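Local coordinates for protein membrane-anchored mycosin mycp1 (Mycobacterium smegmatis, PDB 4KB5) that cleaves the secreted protein EspB as a membrane-anchored subtilisin-like serine protease and may regulate ESX-1 type VII secretion, at residues A[103-115]-A[119-131]. Sequence-based numbering, arbitrary orientation.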
ATOM      1  N   THR A 103      -3.797   2.086  11.939  1.00 25.46           N
ATOM      2  CA  THR A 103      -3.392   1.252  13.069  1.00 26.50           C
ATOM      3  C   THR A 103      -3.427  -0.236  12.700  1.00 25.47           C
ATOM      4  O   THR A 103      -2.510  -0.977  13.024  1.00 26.48           O
ATOM      5  CB  THR A 103      -4.291   1.495  14.323  1.00 27.45           C
ATOM      6  OG1 THR A 103      -4.276   2.886  14.673  1.00 27.25           O
ATOM      7  CG2 THR A 103      -3.788   0.692  15.505  1.00 25.96           C
ATOM      8  N   MET A 104      -4.490  -0.649  12.035  1.00 26.59           N
ATOM      9  CA  MET A 104      -4.652  -2.034  11.575  1.00 28.07           C
ATOM     10  C   MET A 104      -3.701  -2.404  10.424  1.00 28.32           C
ATOM     11  O   MET A 104      -3.259  -3.565  10.319  1.00 28.23           O
ATOM     12  CB  MET A 104      -6.105  -2.283  11.160  1.00 29.99           C
ATOM     13  CG  MET A 104      -7.068  -2.386  12.350  1.00 34.06           C
ATOM     14  SD  MET A 104      -8.038  -0.888  12.627  1.00 40.58           S
ATOM     15  CE  MET A 104      -9.360  -1.139  11.452  0.31 35.11           C
ATOM     16  N   THR A 105      -3.383  -1.421   9.576  1.00 27.44           N
ATOM     17  CA  THR A 105      -2.395  -1.607   8.498  1.00 26.63           C
ATOM     18  C   THR A 105      -1.040  -1.944   9.104  1.00 26.79           C
ATOM     19  O   THR A 105      -0.402  -2.925   8.706  1.00 26.15           O
ATOM     20  CB  THR A 105      -2.270  -0.350   7.610  1.00 26.19           C
ATOM     21  OG1 THR A 105      -3.562   0.001   7.099  1.00 26.53           O
ATOM     22  CG2 THR A 105      -1.337  -0.611   6.431  1.00 28.11           C
ATOM     23  N   ALA A 106      -0.623  -1.132  10.080  1.00 26.00           N
ATOM     24  CA  ALA A 106       0.643  -1.307  10.802  1.00 26.00           C
ATOM     25  C   ALA A 106       0.726  -2.636  11.546  1.00 25.04           C
ATOM     26  O   ALA A 106       1.791  -3.252  11.617  1.00 25.27           O
ATOM     27  CB  ALA A 106       0.862  -0.143  11.783  1.00 26.45           C
ATOM     28  N   ALA A 107      -0.395  -3.065  12.121  1.00 25.61           N
ATOM     29  CA  ALA A 107      -0.429  -4.313  12.894  1.00 25.43           C
ATOM     30  C   ALA A 107      -0.292  -5.519  11.963  1.00 24.45           C
ATOM     31  O   ALA A 107       0.389  -6.479  12.305  1.00 25.71           O
ATOM     32  CB  ALA A 107      -1.712  -4.413  13.717  1.00 25.19           C
ATOM     33  N   ILE A 108      -0.916  -5.467  10.790  1.00 24.36           N
ATOM     34  CA  ILE A 108      -0.689  -6.525   9.777  1.00 25.57           C
ATOM     35  C   ILE A 108       0.800  -6.641   9.428  1.00 26.93           C
ATOM     36  O   ILE A 108       1.353  -7.753   9.333  1.00 25.21           O
ATOM     37  CB  ILE A 108      -1.599  -6.341   8.554  1.00 25.99           C
ATOM     38  CG1 ILE A 108      -3.013  -6.786   8.947  1.00 25.58           C
ATOM     39  CG2 ILE A 108      -1.112  -7.174   7.358  1.00 28.80           C
ATOM     40  CD1 ILE A 108      -4.125  -6.191   8.115  1.00 24.85           C
ATOM     41  N   ILE A 109       1.467  -5.486   9.307  1.00 27.16           N
ATOM     42  CA  ILE A 109       2.861  -5.471   8.912  1.00 26.40           C
ATOM     43  C   ILE A 109       3.722  -6.011  10.041  1.00 27.70           C
ATOM     44  O   ILE A 109       4.551  -6.895   9.823  1.00 28.84           O
ATOM     45  CB  ILE A 109       3.338  -4.054   8.479  1.00 26.47           C
ATOM     46  CG1 ILE A 109       2.660  -3.621   7.175  1.00 25.50           C
ATOM     47  CG2 ILE A 109       4.859  -3.993   8.339  1.00 23.93           C
ATOM     48  CD1 ILE A 109       2.754  -2.126   6.904  1.00 25.13           C
ATOM     49  N   GLY A 110       3.516  -5.488  11.249  1.00 27.71           N
ATOM     50  CA  GLY A 110       4.471  -5.714  12.318  1.00 26.87           C
ATOM     51  C   GLY A 110       3.909  -5.964  13.704  1.00 27.68           C
ATOM     52  O   GLY A 110       4.662  -5.944  14.661  1.00 27.00           O
ATOM     53  N   GLY A 111       2.597  -6.182  13.815  1.00 28.14           N
ATOM     54  CA  GLY A 111       1.973  -6.470  15.112  1.00 29.77           C
ATOM     55  C   GLY A 111       2.666  -7.598  15.860  1.00 29.94           C
ATOM     56  O   GLY A 111       2.936  -8.660  15.283  1.00 29.65           O
ATOM     57  N   ARG A 112       2.953  -7.373  17.143  1.00 29.23           N
ATOM     58  CA  ARG A 112       3.626  -8.381  17.968  1.00 29.38           C
ATOM     59  C   ARG A 112       2.641  -9.500  18.338  1.00 29.53           C
ATOM     60  O   ARG A 112       1.429  -9.281  18.292  1.00 30.16           O
ATOM     61  CB  ARG A 112       4.248  -7.743  19.218  1.00 29.16           C
ATOM     62  CG  ARG A 112       5.628  -7.141  18.995  1.00 29.16           C
ATOM     63  CD  ARG A 112       5.650  -5.969  17.992  1.00 29.70           C
ATOM     64  NE  ARG A 112       6.987  -5.371  17.968  1.00 28.39           N
ATOM     65  CZ  ARG A 112       7.567  -4.771  16.930  1.00 29.22           C
ATOM     66  NH1 ARG A 112       6.957  -4.649  15.753  1.00 28.09           N
ATOM     67  NH2 ARG A 112       8.784  -4.275  17.084  1.00 29.46           N
ATOM     68  N   PRO A 113       3.152 -10.711  18.649  1.00 29.09           N
ATOM     69  CA  PRO A 113       2.270 -11.788  19.117  1.00 31.29           C
ATOM     70  C   PRO A 113       1.840 -11.559  20.588  1.00 33.78           C
ATOM     71  O   PRO A 113       2.360 -10.663  21.260  1.00 33.29           O
ATOM     72  CB  PRO A 113       3.155 -13.037  18.997  1.00 30.02           C
ATOM     73  CG  PRO A 113       4.543 -12.516  19.225  1.00 30.63           C
ATOM     74  CD  PRO A 113       4.563 -11.150  18.571  1.00 28.55           C
ATOM     75  N   SER A 114       0.900 -12.374  21.059  1.00 35.62           N
ATOM     76  CA  SER A 114       0.426 -12.363  22.442  1.00 37.76           C
ATOM     77  C   SER A 114       0.135 -13.799  22.908  1.00 41.43           C
ATOM     78  O   SER A 114      -0.322 -14.634  22.111  1.00 38.07           O
ATOM     79  CB  SER A 114      -0.859 -11.547  22.534  1.00 39.25           C
ATOM     80  OG  SER A 114      -1.568 -11.805  23.729  1.00 42.87           O
ATOM     81  N   PRO A 115       0.357 -14.077  24.210  1.00 42.06           N
ATOM     82  CA  PRO A 115      -0.015 -15.371  24.783  1.00 43.75           C
ATOM     83  C   PRO A 115      -1.523 -15.654  24.768  1.00 42.70           C
ATOM     84  O   PRO A 115      -1.920 -16.807  24.878  1.00 46.34           O
ATOM     85  CB  PRO A 115       0.486 -15.270  26.230  1.00 45.06           C
ATOM     86  CG  PRO A 115       0.547 -13.800  26.513  1.00 45.11           C
ATOM     87  CD  PRO A 115       0.987 -13.198  25.213  1.00 42.55           C
ATOM     88  N   PHE A 119      -3.328 -13.788  16.903  1.00 33.07           N
ATOM     89  CA  PHE A 119      -2.875 -12.799  15.908  1.00 33.10           C
ATOM     90  C   PHE A 119      -1.388 -12.517  16.014  1.00 32.67           C
ATOM     91  O   PHE A 119      -0.876 -12.276  17.102  1.00 30.06           O
ATOM     92  CB  PHE A 119      -3.644 -11.472  15.939  1.00 34.23           C
ATOM     93  CG  PHE A 119      -3.144 -10.477  14.918  1.00 34.47           C
ATOM     94  CD1 PHE A 119      -2.057  -9.635  15.207  1.00 34.95           C
ATOM     95  CD2 PHE A 119      -3.716 -10.413  13.652  1.00 33.34           C
ATOM     96  CE1 PHE A 119      -1.570  -8.743  14.252  1.00 34.77           C
ATOM     97  CE2 PHE A 119      -3.228  -9.531  12.698  1.00 34.81           C
ATOM     98  CZ  PHE A 119      -2.162  -8.689  13.000  1.00 33.66           C
ATOM     99  N   VAL A 120      -0.710 -12.545  14.869  1.00 30.25           N
ATOM    100  CA  VAL A 120       0.621 -11.958  14.735  1.00 27.78           C
ATOM    101  C   VAL A 120       0.749 -11.316  13.336  1.00 30.38           C
ATOM    102  O   VAL A 120       0.128 -11.785  12.358  1.00 29.04           O
ATOM    103  CB  VAL A 120       1.755 -12.972  15.041  1.00 27.99           C
ATOM    104  CG1 VAL A 120       1.773 -14.136  14.038  1.00 27.79           C
ATOM    105  CG2 VAL A 120       3.108 -12.282  15.081  1.00 26.33           C
ATOM    106  N   GLY A 121       1.527 -10.236  13.256  1.00 29.78           N
ATOM    107  CA  GLY A 121       1.838  -9.601  11.986  1.00 29.70           C
ATOM    108  C   GLY A 121       2.866 -10.411  11.196  1.00 30.23           C
ATOM    109  O   GLY A 121       3.505 -11.330  11.734  1.00 28.75           O
ATOM    110  N   MET A 122       3.038 -10.059   9.925  1.00 28.84           N
ATOM    111  CA  MET A 122       3.973 -10.766   9.042  1.00 30.02           C
ATOM    112  C   MET A 122       5.405 -10.698   9.594  1.00 29.54           C
ATOM    113  O   MET A 122       6.134 -11.701   9.598  1.00 28.24           O
ATOM    114  CB  MET A 122       3.874 -10.177   7.621  1.00 32.25           C
ATOM    115  CG  MET A 122       4.787 -10.809   6.588  1.00 37.04           C
ATOM    116  SD  MET A 122       4.231 -12.425   5.999  1.00 41.97           S
ATOM    117  CE  MET A 122       2.652 -12.012   5.272  1.00 38.18           C
ATOM    118  N   ALA A 123       5.789  -9.519  10.088  1.00 29.19           N
ATOM    119  CA  ALA A 123       7.161  -9.259  10.513  1.00 28.54           C
ATOM    120  C   ALA A 123       7.177  -8.557  11.879  1.00 30.75           C
ATOM    121  O   ALA A 123       7.369  -7.333  11.950  1.00 29.59           O
ATOM    122  CB  ALA A 123       7.890  -8.433   9.457  1.00 27.39           C
ATOM    123  N   PRO A 124       6.988  -9.340  12.970  1.00 32.28           N
ATOM    124  CA  PRO A 124       6.779  -8.798  14.321  1.00 31.92           C
ATOM    125  C   PRO A 124       7.986  -8.148  14.978  1.00 32.15           C
ATOM    126  O   PRO A 124       7.838  -7.614  16.065  1.00 32.47           O
ATOM    127  CB  PRO A 124       6.337 -10.030  15.140  1.00 32.17           C
ATOM    128  CG  PRO A 124       6.917 -11.198  14.410  1.00 33.04           C
ATOM    129  CD  PRO A 124       6.880 -10.816  12.949  1.00 31.74           C
ATOM    130  N   ASP A 125       9.161  -8.208  14.354  1.00 31.80           N
ATOM    131  CA  ASP A 125      10.341  -7.524  14.884  1.00 33.29           C
ATOM    132  C   ASP A 125      10.708  -6.195  14.183  1.00 32.57           C
ATOM    133  O   ASP A 125      11.711  -5.574  14.546  1.00 33.06           O
ATOM    134  CB  ASP A 125      11.567  -8.445  14.874  1.00 34.91           C
ATOM    135  CG  ASP A 125      11.524  -9.521  15.957  1.00 39.45           C
ATOM    136  OD1 ASP A 125      10.985  -9.280  17.059  1.00 39.48           O
ATOM    137  OD2 ASP A 125      12.062 -10.617  15.703  1.00 39.61           O
ATOM    138  N   VAL A 126       9.929  -5.755  13.194  1.00 30.43           N
ATOM    139  CA  VAL A 126      10.275  -4.516  12.468  1.00 30.16           C
ATOM    140  C   VAL A 126      10.109  -3.263  13.339  1.00 31.19           C
ATOM    141  O   VAL A 126       9.316  -3.260  14.273  1.00 30.44           O
ATOM    142  CB  VAL A 126       9.454  -4.287  11.170  1.00 28.73           C
ATOM    143  CG1 VAL A 126       9.791  -5.324  10.105  1.00 30.67           C
ATOM    144  CG2 VAL A 126       7.948  -4.229  11.441  1.00 27.20           C
ATOM    145  N   ARG A 127      10.857  -2.208  13.012  1.00 32.02           N
ATOM    146  CA  ARG A 127      10.552  -0.867  13.513  1.00 34.49           C
ATOM    147  C   ARG A 127       9.488  -0.268  12.592  1.00 32.52           C
ATOM    148  O   ARG A 127       9.614  -0.343  11.371  1.00 31.05           O
ATOM    149  CB  ARG A 127      11.811  -0.004  13.529  1.00 38.33           C
ATOM    150  CG  ARG A 127      11.622   1.390  14.106  1.00 47.46           C
ATOM    151  CD  ARG A 127      12.955   2.128  14.173  1.00 55.79           C
ATOM    152  NE  ARG A 127      12.930   3.229  15.136  1.00 63.12           N
ATOM    153  CZ  ARG A 127      13.981   3.637  15.852  1.00 69.13           C
ATOM    154  NH1 ARG A 127      15.162   3.038  15.724  1.00 71.90           N
ATOM    155  NH2 ARG A 127      13.852   4.645  16.709  1.00 69.46           N
ATOM    156  N   LEU A 128       8.421   0.271  13.179  1.00 29.88           N
ATOM    157  CA  LEU A 128       7.342   0.894  12.414  1.00 30.94           C
ATOM    158  C   LEU A 128       7.392   2.422  12.538  1.00 32.44           C
ATOM    159  O   LEU A 128       7.534   2.955  13.648  1.00 31.58           O
ATOM    160  CB  LEU A 128       5.973   0.372  12.879  1.00 28.95           C
ATOM    161  CG  LEU A 128       5.655  -1.114  12.681  1.00 28.76           C
ATOM    162  CD1 LEU A 128       4.574  -1.594  13.646  1.00 28.55           C
ATOM    163  CD2 LEU A 128       5.266  -1.401  11.231  1.00 26.69           C
ATOM    164  N   LEU A 129       7.287   3.114  11.402  1.00 32.09           N
ATOM    165  CA  LEU A 129       7.193   4.575  11.376  1.00 32.72           C
ATOM    166  C   LEU A 129       5.855   4.965  10.792  1.00 31.21           C
ATOM    167  O   LEU A 129       5.511   4.509   9.710  1.00 31.14           O
ATOM    168  CB  LEU A 129       8.272   5.184  10.487  1.00 34.37           C
ATOM    169  CG  LEU A 129       9.754   5.181  10.843  1.00 38.07           C
ATOM    170  CD1 LEU A 129      10.470   5.999   9.771  1.00 37.27           C
ATOM    171  CD2 LEU A 129      10.040   5.748  12.230  1.00 38.52           C
ATOM    172  N   SER A 130       5.106   5.815  11.485  1.00 28.06           N
ATOM    173  CA  SER A 130       3.781   6.237  10.996  1.00 29.14           C
ATOM    174  C   SER A 130       3.756   7.658  10.431  1.00 29.78           C
ATOM    175  O   SER A 130       4.081   8.618  11.140  1.00 33.11           O
ATOM    176  CB  SER A 130       2.734   6.141  12.100  1.00 26.93           C
ATOM    177  OG  SER A 130       1.498   6.638  11.615  1.00 28.27           O
ATOM    178  N   LEU A 131       3.358   7.781   9.170  1.00 29.37           N
ATOM    179  CA  LEU A 131       3.169   9.080   8.524  1.00 30.57           C
ATOM    180  C   LEU A 131       1.709   9.175   8.126  1.00 29.61           C
ATOM    181  O   LEU A 131       1.241   8.379   7.327  1.00 32.96           O
ATOM    182  CB  LEU A 131       4.063   9.214   7.278  1.00 29.26           C
ATOM    183  CG  LEU A 131       5.588   9.226   7.455  1.00 28.23           C
ATOM    184  CD1 LEU A 131       6.163   7.832   7.712  1.00 28.39           C
ATOM    185  CD2 LEU A 131       6.233   9.852   6.223  1.00 27.69           C
TER
HETATM  186  O   HOH W   1      -0.372 -14.087  19.109  1.00 32.50           O
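In the subtilisin-like fold, the helix that follows the presumed charge-relay histidine connects here to a strand of the central parallel sheet. Helix 103-110 and strand 127-131 run nearly antiparallel, at 161°, and the loop between them folds back on the helix end. There the backbone of 121-123 meets carbonyls near the C-terminal end of the helix. Met122 N donates to Ile108 O at 2.9 Å, and Ala123 N donates to Ile109 O. Gly121 N donates to Gly111 O. The two segments come close at glycines: Gly111 faces Gly121, and Gly110 lies against Pro124. Phe119 lies beside this close approach. With CG anti to the backbone N (chi1 179°), the ring reaches the helix and meets it with an edge; CZ lies 3.4 Å from Ala107 O. Water 1 joins Ser114 N to Phe119 O farther along the loop. On the strand side, Leu128 points at the helix, with CD2 3.9 Å from Ile109 CG2. Ile109 also packs on Val68 of strand 65-70. Thr105 of the same helix hydrogen-bonds Asp70, inferred to belong to the charge relay with His101 and Ser312. Arg112 ties down the turn from Ala123 to Val126. Its chain bends at chi2 (63°), and Pro124 O sits over one guanidinium face, 3.0 Å from CZ. NH1 donates to Gly110 O at 2.9 Å, which links the helix end to the turn. In the guanidinium plane, NH1 and NH2 both grip a single atom, Val126 O, at 3.1 and 3.0 Å.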